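Local atomic coordinates of PelA (Pseudomonas aeruginosa, PDB entry 5TCB), a protein that probably cleaves glycosidic bonds through the glycoside hydrolase domain described here, one part of a longer protein that probably also acts as a deacetylase. Residues 23-28 and 42-47; 72-77 and 106-111; 175-180 and 188-193; 194-199 and 250-255. One frame throughout, in Å; residues are numbered along the deposited sequence.

Overall arrangement
Eight parallel strands, each next to its successor in the chain, form a (beta/alpha)8 barrel, and interactions 1, 2 and 3 all reach it. Interaction 1 pairs the first two strands with backbone bonds and aromatic packing, buried at Trp-45 but hydrated at Ser-25 and Ser-26. Interactions 2 and 3 are buried contacts of loops that follow strands 67-73 and 170-174; each combines few hydrogen bonds with aliphatic packing. Interaction 4, about 17 Å from the chain centre, is more peripheral and relies on charged and aromatic groups. Trp-45 of interaction 1 packs on Ala-189 of interaction 3, and Ser-25 O lies near Arg-253 NH2 of interaction 4, whereas interaction 2 touches none of the others.

Interaction 1: residues 23-28 and 42-47; sequences GPSSVA and QFDWVV
Val-27 and Trp-45, followed by Ala-28 and Val-46, are parallel bridge pairs of the first two barrel strands. Trp-45 N donates to Ser-26 O, Ala-28 N to Trp-45 O, and Val-47 N to Ala-28 O, the last at 2.9 Å. Ahead of the strands, side chains take over the bonding. The carboxylate of Asp-44, swung anti to its own amide (chi1 -171°), reaches across, and OD2 receives Ser-25 N through its anti lone pair at 2.8 Å. In return, Ser-26 OG accepts Asp-44 N at 2.9 Å. One water links Ser-25 OG to the same OD2, and another joins Ser-26 OG to Gln-42 O. The two strands and helix 37-40 between them make a beta-alpha-beta crossover of the barrel. Trp-45 extends inward, where it meets Phe-172 and Ala-189, and Pro-24 lies along its indole: CB stands over the five-membered ring, 3.6 Å from the centroid, while CD approaches CZ2 and CH2 of the six-membered ring. Ala-28 faces the other side of the sheet, and its CB rests over the centre of the Phe-43 ring, a CH-pi contact with 3.5 Å between CB and the centroid.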
# COMPACT_ATOMS: atom_id res chain seq x y z
N GLY A 23 14.13 5.48 6.08
CA GLY A 23 13.18 5.11 5.04
C GLY A 23 13.77 5.17 3.64
O GLY A 23 15.00 5.19 3.48
N PRO A 24 12.91 5.21 2.63
CA PRO A 24 13.40 5.24 1.25
C PRO A 24 13.93 6.60 0.81
O PRO A 24 13.43 7.65 1.21
CB PRO A 24 12.15 4.89 0.44
CG PRO A 24 11.05 5.45 1.23
CD PRO A 24 11.44 5.24 2.67
N SER A 25 14.91 6.56 -0.10
CA SER A 25 15.36 7.74 -0.81
C SER A 25 14.54 8.00 -2.06
O SER A 25 14.45 9.15 -2.51
CB SER A 25 16.84 7.58 -1.21
OG SER A 25 17.70 7.59 -0.08
N SER A 26 13.97 6.95 -2.62
CA SER A 26 13.13 6.96 -3.81
C SER A 26 12.28 5.71 -3.75
O SER A 26 12.60 4.76 -3.05
CB SER A 26 13.96 6.98 -5.10
OG SER A 26 14.72 5.80 -5.24
N VAL A 27 11.15 5.73 -4.46
CA VAL A 27 10.22 4.61 -4.40
C VAL A 27 9.51 4.48 -5.73
O VAL A 27 9.20 5.49 -6.39
CB VAL A 27 9.23 4.77 -3.21
CG1 VAL A 27 8.34 6.01 -3.38
CG2 VAL A 27 8.43 3.54 -3.02
N ALA A 28 9.27 3.24 -6.14
CA ALA A 28 8.42 2.90 -7.26
C ALA A 28 7.43 1.82 -6.87
O ALA A 28 7.68 1.00 -5.97
CB ALA A 28 9.26 2.45 -8.49
N GLN A 42 16.75 0.71 -9.97
CA GLN A 42 17.40 1.96 -9.64
C GLN A 42 16.63 2.79 -8.63
O GLN A 42 17.12 3.84 -8.20
CB GLN A 42 17.65 2.77 -10.92
CG GLN A 42 18.53 2.00 -11.87
CD GLN A 42 19.86 1.59 -11.23
OE1 GLN A 42 20.71 2.44 -10.96
NE2 GLN A 42 20.03 0.31 -10.96
N PHE A 43 15.46 2.33 -8.20
CA PHE A 43 14.71 2.94 -7.10
C PHE A 43 15.13 2.26 -5.80
O PHE A 43 15.48 1.08 -5.78
CB PHE A 43 13.19 2.79 -7.31
CG PHE A 43 12.64 3.56 -8.48
CD1 PHE A 43 12.70 3.02 -9.77
CD2 PHE A 43 12.03 4.79 -8.30
CE1 PHE A 43 12.17 3.71 -10.84
CE2 PHE A 43 11.50 5.49 -9.38
CZ PHE A 43 11.58 4.93 -10.66
N ASP A 44 15.12 3.03 -4.70
CA ASP A 44 15.57 2.52 -3.41
C ASP A 44 14.62 1.44 -2.89
O ASP A 44 15.04 0.33 -2.52
CB ASP A 44 15.70 3.69 -2.45
CG ASP A 44 16.38 3.34 -1.13
OD1 ASP A 44 17.11 2.33 -1.06
OD2 ASP A 44 16.25 4.14 -0.18
N TRP A 45 13.33 1.75 -2.83
CA TRP A 45 12.28 0.79 -2.49
C TRP A 45 11.41 0.57 -3.71
O TRP A 45 11.06 1.53 -4.42
CB TRP A 45 11.40 1.30 -1.33
CG TRP A 45 12.00 1.32 0.03
CD1 TRP A 45 13.31 1.18 0.39
CD2 TRP A 45 11.27 1.50 1.26
NE1 TRP A 45 13.44 1.26 1.75
CE2 TRP A 45 12.19 1.44 2.31
CE3 TRP A 45 9.91 1.67 1.55
CZ2 TRP A 45 11.80 1.58 3.64
CZ3 TRP A 45 9.53 1.80 2.86
CH2 TRP A 45 10.46 1.74 3.89
N VAL A 46 11.07 -0.69 -3.96
CA VAL A 46 10.18 -1.06 -5.06
C VAL A 46 9.08 -1.96 -4.50
O VAL A 46 9.38 -2.99 -3.90
CB VAL A 46 10.93 -1.76 -6.20
CG1 VAL A 46 9.98 -2.03 -7.35
CG2 VAL A 46 12.05 -0.89 -6.70
N VAL A 47 7.83 -1.57 -4.73
CA VAL A 47 6.67 -2.35 -4.34
C VAL A 47 6.09 -3.02 -5.57
O VAL A 47 5.80 -2.37 -6.57
CB VAL A 47 5.62 -1.45 -3.67
CG1 VAL A 47 4.41 -2.31 -3.24
CG2 VAL A 47 6.20 -0.70 -2.47
O HOH W 1 18.46 5.51 1.34
O HOH W 2 17.15 5.64 -6.20

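Interaction 2: residues 72-77 and 106-111; sequences LSVGEF and MDLAAP
Met-106 meets Gly-75 and Phe-77 where a loop running toward helix 111-126 passes the chain that leaves barrel strand 67-73. The contact continues a small antiparallel pairing, strands 76-78 and 103-105, set beyond the C-terminal end of that strand in the (beta/alpha)8 fold. The amide of Met-106 gives its hydrogen to Gly-75 O at 3.0 Å in a nearly straight bond (N-H...O 178°). From there the side chain folds over segment 72-77. CB passes 3.9 Å from Gly-75 O. With chi1 at -56°, CG lies beside the backbone N of its own residue and comes up against the neighbouring main chain, 3.7 Å from Phe-77 N. Further bends at the next two torsions keep the chain compact, so that SD rests 3.9 Å from Phe-77 CB. Trp-113 of helix 111-126 touches the side chains of both Met-106 and Phe-77, and its NE1 donates to Val-74 O.

Leu-108 makes the second apolar contact. Its CD1 approaches Val-74 O to 3.4 Å and Val-74 CG1 to 4.3 Å, and helix 145-165 packs on both residues. Each segment is also braced internally. Ser-73 OG donates to Glu-76 O at 2.8 Å, while the Glu-76 carboxylate is held by Ser-103 and Ser-139. In the other segment, Asp-107 closes an Asx turn within a type I beta turn: Ala-109 N lies 2.9 Å from Asp-107 OD1, approaching from above the carboxylate plane.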
# COMPACT_ATOMS: atom_id res chain seq x y z
N LEU A 72 0.32 -6.56 -0.33
CA LEU A 72 -0.58 -7.42 0.43
C LEU A 72 -1.78 -6.60 0.89
O LEU A 72 -1.64 -5.70 1.73
CB LEU A 72 0.11 -8.04 1.64
CG LEU A 72 -0.74 -9.04 2.44
CD1 LEU A 72 -1.10 -10.27 1.63
CD2 LEU A 72 -0.05 -9.47 3.71
N SER A 73 -2.97 -6.96 0.39
CA SER A 73 -4.20 -6.29 0.79
C SER A 73 -4.74 -6.94 2.07
O SER A 73 -5.07 -8.13 2.10
CB SER A 73 -5.21 -6.35 -0.35
OG SER A 73 -6.48 -5.85 0.08
N VAL A 74 -4.76 -6.16 3.15
CA VAL A 74 -5.09 -6.65 4.49
C VAL A 74 -6.58 -6.56 4.76
O VAL A 74 -7.14 -7.44 5.43
CB VAL A 74 -4.29 -5.86 5.55
CG1 VAL A 74 -4.69 -6.24 6.97
CG2 VAL A 74 -2.82 -6.08 5.37
N GLY A 75 -7.26 -5.56 4.22
CA GLY A 75 -8.67 -5.37 4.52
C GLY A 75 -9.66 -5.96 3.54
O GLY A 75 -10.86 -6.04 3.83
N GLU A 76 -9.18 -6.35 2.36
CA GLU A 76 -10.03 -6.79 1.27
C GLU A 76 -9.39 -7.97 0.57
O GLU A 76 -8.17 -8.06 0.48
CB GLU A 76 -10.23 -5.66 0.23
CG GLU A 76 -10.95 -4.46 0.78
CD GLU A 76 -11.17 -3.35 -0.24
OE1 GLU A 76 -10.86 -3.54 -1.45
OE2 GLU A 76 -11.64 -2.28 0.20
N PHE A 77 -10.24 -8.85 0.07
CA PHE A 77 -9.82 -9.91 -0.85
C PHE A 77 -10.20 -9.52 -2.27
O PHE A 77 -11.37 -9.28 -2.57
CB PHE A 77 -10.49 -11.22 -0.45
CG PHE A 77 -10.11 -12.39 -1.31
CD1 PHE A 77 -8.92 -13.06 -1.08
CD2 PHE A 77 -10.93 -12.81 -2.33
CE1 PHE A 77 -8.58 -14.15 -1.84
CE2 PHE A 77 -10.59 -13.90 -3.10
CZ PHE A 77 -9.41 -14.57 -2.84
N MET A 106 -13.19 -7.85 4.10
CA MET A 106 -13.08 -8.99 4.98
C MET A 106 -13.17 -8.57 6.43
O MET A 106 -12.85 -7.44 6.82
CB MET A 106 -11.77 -9.73 4.72
CG MET A 106 -11.59 -10.17 3.25
SD MET A 106 -12.88 -11.28 2.65
CE MET A 106 -12.43 -12.78 3.56
N ASP A 107 -13.63 -9.52 7.23
CA ASP A 107 -13.73 -9.38 8.68
C ASP A 107 -12.34 -9.61 9.27
O ASP A 107 -11.82 -10.73 9.23
CB ASP A 107 -14.73 -10.40 9.20
CG ASP A 107 -14.86 -10.42 10.72
OD1 ASP A 107 -14.20 -9.64 11.42
OD2 ASP A 107 -15.67 -11.24 11.21
N LEU A 108 -11.75 -8.55 9.84
CA LEU A 108 -10.40 -8.64 10.35
C LEU A 108 -10.32 -9.48 11.61
O LEU A 108 -9.21 -9.82 12.04
CB LEU A 108 -9.85 -7.23 10.61
CG LEU A 108 -9.58 -6.33 9.38
CD1 LEU A 108 -8.66 -6.99 8.42
CD2 LEU A 108 -10.83 -5.95 8.65
N ALA A 109 -11.45 -9.79 12.23
CA ALA A 109 -11.51 -10.71 13.35
C ALA A 109 -11.68 -12.17 12.92
O ALA A 109 -11.62 -13.06 13.78
CB ALA A 109 -12.66 -10.32 14.28
N ALA A 110 -11.90 -12.44 11.64
CA ALA A 110 -12.16 -13.80 11.20
C ALA A 110 -10.87 -14.63 11.25
O ALA A 110 -9.88 -14.25 10.63
CB ALA A 110 -12.75 -13.81 9.79
N PRO A 111 -10.84 -15.77 11.94
CA PRO A 111 -9.59 -16.54 11.99
C PRO A 111 -9.10 -17.02 10.63
O PRO A 111 -7.89 -17.06 10.40
CB PRO A 111 -9.93 -17.72 12.92
CG PRO A 111 -11.42 -17.73 13.03
CD PRO A 111 -11.88 -16.32 12.83

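Interaction 3: residues 175-180 and 188-193; sequences RGFEVL and SAVAVE
Arg-175 and Val-190 begin the tightly packed part of this contact. Arg-175 N donates to Ala-191 O at 2.9 Å, while Val-190 CG1 lies 3.6 Å from Arg-175 O, a buried carbonyl oxygen without a polar partner. The other branch of Val-190 reaches tip to tip toward Leu-180, CG2 to CD1 at 3.8 Å. Phe-177 turns its ring edge to Val-192, with CZ 3.9 Å from CG2, and one of its ring faces carries Arg-175 CB near the rim. The ring also stacks with His-220 of helix 211-226.

Toward Glu-193 the contact is looser and hydrated. The Arg-175 chain runs extended from CG to NE, delivering its guanidinium to the end of the strand. There NH2 donates to Glu-193 O at 2.7 Å; the oxygen lies near the guanidinium plane, but NH2 stands above the carbonyl plane. A water accepts from both Arg-175 NE and Glu-193 N and so bridges the side chain to the strand's end. Glu-193 sends its carboxylate elsewhere, to Tyr-236 and Asn-174. Arg-175 N thus prolongs the pairing of neighbouring strands 170-174 and 187-192 into the loop between them, at the C-terminal rim where (beta/alpha)8 enzymes typically place their active sites.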
# COMPACT_ATOMS: atom_id res chain seq x y z
N ARG A 175 -1.49 4.31 4.51
CA ARG A 175 -2.29 4.98 5.56
C ARG A 175 -2.28 4.10 6.81
O ARG A 175 -1.20 3.70 7.27
CB ARG A 175 -3.68 5.33 5.05
CG ARG A 175 -3.72 6.29 3.91
CD ARG A 175 -5.13 6.59 3.52
NE ARG A 175 -5.21 7.55 2.43
CZ ARG A 175 -6.10 8.53 2.37
NH1 ARG A 175 -7.01 8.69 3.33
NH2 ARG A 175 -6.09 9.34 1.32
N GLY A 176 -3.41 3.79 7.41
CA GLY A 176 -3.41 3.17 8.72
C GLY A 176 -3.49 4.13 9.88
O GLY A 176 -3.14 3.76 11.01
N PHE A 177 -4.01 5.33 9.66
CA PHE A 177 -3.98 6.37 10.67
C PHE A 177 -4.71 5.95 11.93
O PHE A 177 -4.37 6.40 13.03
CB PHE A 177 -4.58 7.65 10.12
CG PHE A 177 -3.92 8.15 8.86
CD1 PHE A 177 -2.56 8.30 8.81
CD2 PHE A 177 -4.66 8.45 7.74
CE1 PHE A 177 -1.94 8.73 7.63
CE2 PHE A 177 -4.06 8.90 6.58
CZ PHE A 177 -2.72 9.04 6.52
N GLU A 178 -5.76 5.13 11.80
CA GLU A 178 -6.56 4.75 12.95
C GLU A 178 -5.87 3.73 13.84
O GLU A 178 -6.27 3.57 15.00
CB GLU A 178 -7.90 4.18 12.48
CG GLU A 178 -8.80 5.15 11.74
CD GLU A 178 -8.41 5.37 10.27
OE1 GLU A 178 -7.55 4.63 9.70
OE2 GLU A 178 -8.97 6.34 9.70
N VAL A 179 -4.86 3.03 13.32
CA VAL A 179 -4.14 2.02 14.09
C VAL A 179 -2.71 2.42 14.40
O VAL A 179 -2.16 1.94 15.40
CB VAL A 179 -4.18 0.64 13.40
CG1 VAL A 179 -5.62 0.06 13.41
CG2 VAL A 179 -3.65 0.66 11.99
N LEU A 180 -2.10 3.30 13.61
CA LEU A 180 -0.69 3.65 13.84
C LEU A 180 -0.39 4.12 15.25
O LEU A 180 0.66 3.72 15.79
CB LEU A 180 -0.24 4.70 12.82
CG LEU A 180 0.10 4.12 11.46
CD1 LEU A 180 -0.02 5.15 10.34
CD2 LEU A 180 1.51 3.51 11.48
N SER A 188 7.57 0.94 8.92
CA SER A 188 8.82 1.53 8.47
C SER A 188 8.60 2.81 7.67
O SER A 188 9.52 3.63 7.57
CB SER A 188 9.59 0.51 7.63
OG SER A 188 10.17 -0.49 8.44
N ALA A 189 7.43 2.97 7.07
CA ALA A 189 7.03 4.15 6.33
C ALA A 189 5.52 4.07 6.16
O ALA A 189 4.92 3.00 6.33
CB ALA A 189 7.73 4.22 4.96
N VAL A 190 4.91 5.21 5.84
CA VAL A 190 3.49 5.30 5.57
C VAL A 190 3.31 6.02 4.24
O VAL A 190 3.88 7.10 4.04
CB VAL A 190 2.76 6.06 6.69
CG1 VAL A 190 1.29 6.21 6.38
CG2 VAL A 190 2.99 5.35 8.02
N ALA A 191 2.55 5.41 3.34
CA ALA A 191 2.18 6.02 2.08
C ALA A 191 0.81 6.66 2.17
O ALA A 191 -0.05 6.29 2.98
CB ALA A 191 2.18 5.00 0.94
N VAL A 192 0.58 7.61 1.27
CA VAL A 192 -0.68 8.31 1.15
C VAL A 192 -1.00 8.55 -0.32
O VAL A 192 -0.24 9.23 -1.02
CB VAL A 192 -0.71 9.64 1.91
CG1 VAL A 192 -2.08 10.33 1.72
CG2 VAL A 192 -0.42 9.41 3.37
N GLU A 193 -2.12 8.01 -0.78
CA GLU A 193 -2.74 8.41 -2.03
C GLU A 193 -3.83 9.41 -1.68
O GLU A 193 -4.85 8.98 -1.07
CB GLU A 193 -3.38 7.22 -2.75
CG GLU A 193 -2.52 6.00 -2.95
CD GLU A 193 -3.39 4.81 -3.33
OE1 GLU A 193 -3.69 4.64 -4.53
OE2 GLU A 193 -3.80 4.07 -2.42
O HOH W 3 -3.62 5.97 0.57

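Interaction 4: residues 194-199 and 250-255; sequences SIHAGW and ARLRSE
Extended from CG to NE and started anti to the main-chain N (chi1 -168°), the Arg-251 side chain brings its guanidinium over the imidazole of His-196, while Glu-255, likewise extended beyond CG, presents its carboxylate to the ring edge. Guanidinium and imidazole are stacked with centres 3.5 Å apart and planes inclined by 17°. Ile-195 CG2 lies over the centre of the opposite ring face, 3.7 Å above its plane. The imidazole is thus sandwiched between an aliphatic and a cationic group, although Arg-251 is poorly ordered and this face is less certain. At the edge, His-196 NE2 donates to the syn lone pair of Glu-255 OE1 at 2.7 Å, with a weak second bond to Glu-255 OE2; ring and carboxylate planes stand 68° apart. Leu-252 CD2 touches both residues of segment 194-199, 3.6 Å from His-196 CD2 and from Ile-195 CG2. These contacts fasten the end of helix 242-254 to the turn leading into strand 197-200; the carboxylate of Asp-235 accepts from the amides of Ile-195, His-196 and Ala-197. With NE2 as donor, the Glu-255 carboxylate would favour a proton on that nitrogen, and, also in a long salt bridge with Arg-251 NE, it probably offsets the positive charge stacked on the ring.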
# COMPACT_ATOMS: atom_id res chain seq x y z
N SER A 194 -3.73 10.70 -1.98
CA SER A 194 -2.66 11.37 -2.71
C SER A 194 -2.49 12.74 -2.05
O SER A 194 -3.31 13.14 -1.22
CB SER A 194 -3.02 11.52 -4.18
OG SER A 194 -3.08 10.28 -4.85
N ILE A 195 -1.46 13.48 -2.45
CA ILE A 195 -1.16 14.76 -1.80
C ILE A 195 -1.67 15.91 -2.66
O ILE A 195 -2.51 16.71 -2.22
CB ILE A 195 0.34 14.89 -1.48
CG1 ILE A 195 0.80 13.80 -0.49
CG2 ILE A 195 0.68 16.29 -0.91
CD1 ILE A 195 0.02 13.74 0.83
N HIS A 196 -1.20 16.02 -3.90
CA HIS A 196 -1.64 17.09 -4.78
C HIS A 196 -2.42 16.59 -5.99
O HIS A 196 -3.48 17.14 -6.33
CB HIS A 196 -0.45 17.91 -5.28
CG HIS A 196 0.28 18.64 -4.20
ND1 HIS A 196 -0.33 19.58 -3.40
CD2 HIS A 196 1.57 18.58 -3.80
CE1 HIS A 196 0.55 20.06 -2.54
NE2 HIS A 196 1.71 19.48 -2.76
N ALA A 197 -1.89 15.58 -6.66
CA ALA A 197 -2.47 15.04 -7.88
C ALA A 197 -2.98 13.64 -7.59
O ALA A 197 -2.20 12.74 -7.24
CB ALA A 197 -1.44 15.04 -9.02
N GLY A 198 -4.29 13.45 -7.71
CA GLY A 198 -4.89 12.19 -7.35
C GLY A 198 -5.67 11.56 -8.48
O GLY A 198 -5.75 12.08 -9.61
N TRP A 199 -6.25 10.41 -8.15
CA TRP A 199 -7.08 9.63 -9.05
C TRP A 199 -8.44 9.43 -8.40
O TRP A 199 -8.54 8.83 -7.33
CB TRP A 199 -6.44 8.28 -9.33
CG TRP A 199 -7.29 7.41 -10.16
CD1 TRP A 199 -7.93 6.28 -9.77
CD2 TRP A 199 -7.64 7.62 -11.53
NE1 TRP A 199 -8.65 5.76 -10.81
CE2 TRP A 199 -8.49 6.57 -11.90
CE3 TRP A 199 -7.31 8.60 -12.47
CZ2 TRP A 199 -9.01 6.46 -13.19
CZ3 TRP A 199 -7.83 8.49 -13.74
CH2 TRP A 199 -8.67 7.43 -14.09
N ALA A 250 9.42 17.01 -7.61
CA ALA A 250 10.28 17.99 -6.94
C ALA A 250 9.51 18.76 -5.88
O ALA A 250 10.00 18.99 -4.77
CB ALA A 250 10.87 18.96 -7.97
N ARG A 251 8.26 19.12 -6.18
CA ARG A 251 7.43 19.83 -5.22
C ARG A 251 7.23 18.98 -3.96
O ARG A 251 7.40 19.45 -2.83
CB ARG A 251 6.11 20.16 -5.90
CG ARG A 251 5.23 21.12 -5.18
CD ARG A 251 3.99 21.38 -6.01
NE ARG A 251 2.91 21.91 -5.20
CZ ARG A 251 1.62 21.82 -5.51
NH1 ARG A 251 1.24 21.21 -6.62
NH2 ARG A 251 0.72 22.33 -4.69
N LEU A 252 6.92 17.70 -4.15
CA LEU A 252 6.64 16.82 -3.02
C LEU A 252 7.89 16.60 -2.17
O LEU A 252 7.81 16.58 -0.93
CB LEU A 252 6.08 15.49 -3.54
CG LEU A 252 4.64 15.63 -4.09
CD1 LEU A 252 4.25 14.44 -4.96
CD2 LEU A 252 3.65 15.79 -2.95
N ARG A 253 9.07 16.47 -2.79
CA ARG A 253 10.30 16.37 -2.02
C ARG A 253 10.55 17.62 -1.18
O ARG A 253 10.93 17.52 -0.01
CB ARG A 253 11.49 16.07 -2.94
CG ARG A 253 11.50 14.62 -3.40
CD ARG A 253 12.69 14.28 -4.27
NE ARG A 253 12.62 12.87 -4.64
CZ ARG A 253 13.14 11.88 -3.93
NH1 ARG A 253 13.78 12.12 -2.79
NH2 ARG A 253 12.96 10.63 -4.34
N SER A 254 10.32 18.81 -1.76
CA SER A 254 10.52 20.04 -0.99
C SER A 254 9.55 20.13 0.18
O SER A 254 9.87 20.80 1.17
CB SER A 254 10.35 21.27 -1.89
OG SER A 254 8.98 21.57 -2.13
N GLU A 255 8.43 19.43 0.12
CA GLU A 255 7.45 19.39 1.20
C GLU A 255 7.68 18.22 2.16
O GLU A 255 6.87 18.02 3.07
CB GLU A 255 6.05 19.32 0.60
CG GLU A 255 5.72 20.58 -0.19
CD GLU A 255 4.43 20.49 -0.98
OE1 GLU A 255 3.77 19.44 -0.94
OE2 GLU A 255 4.10 21.48 -1.66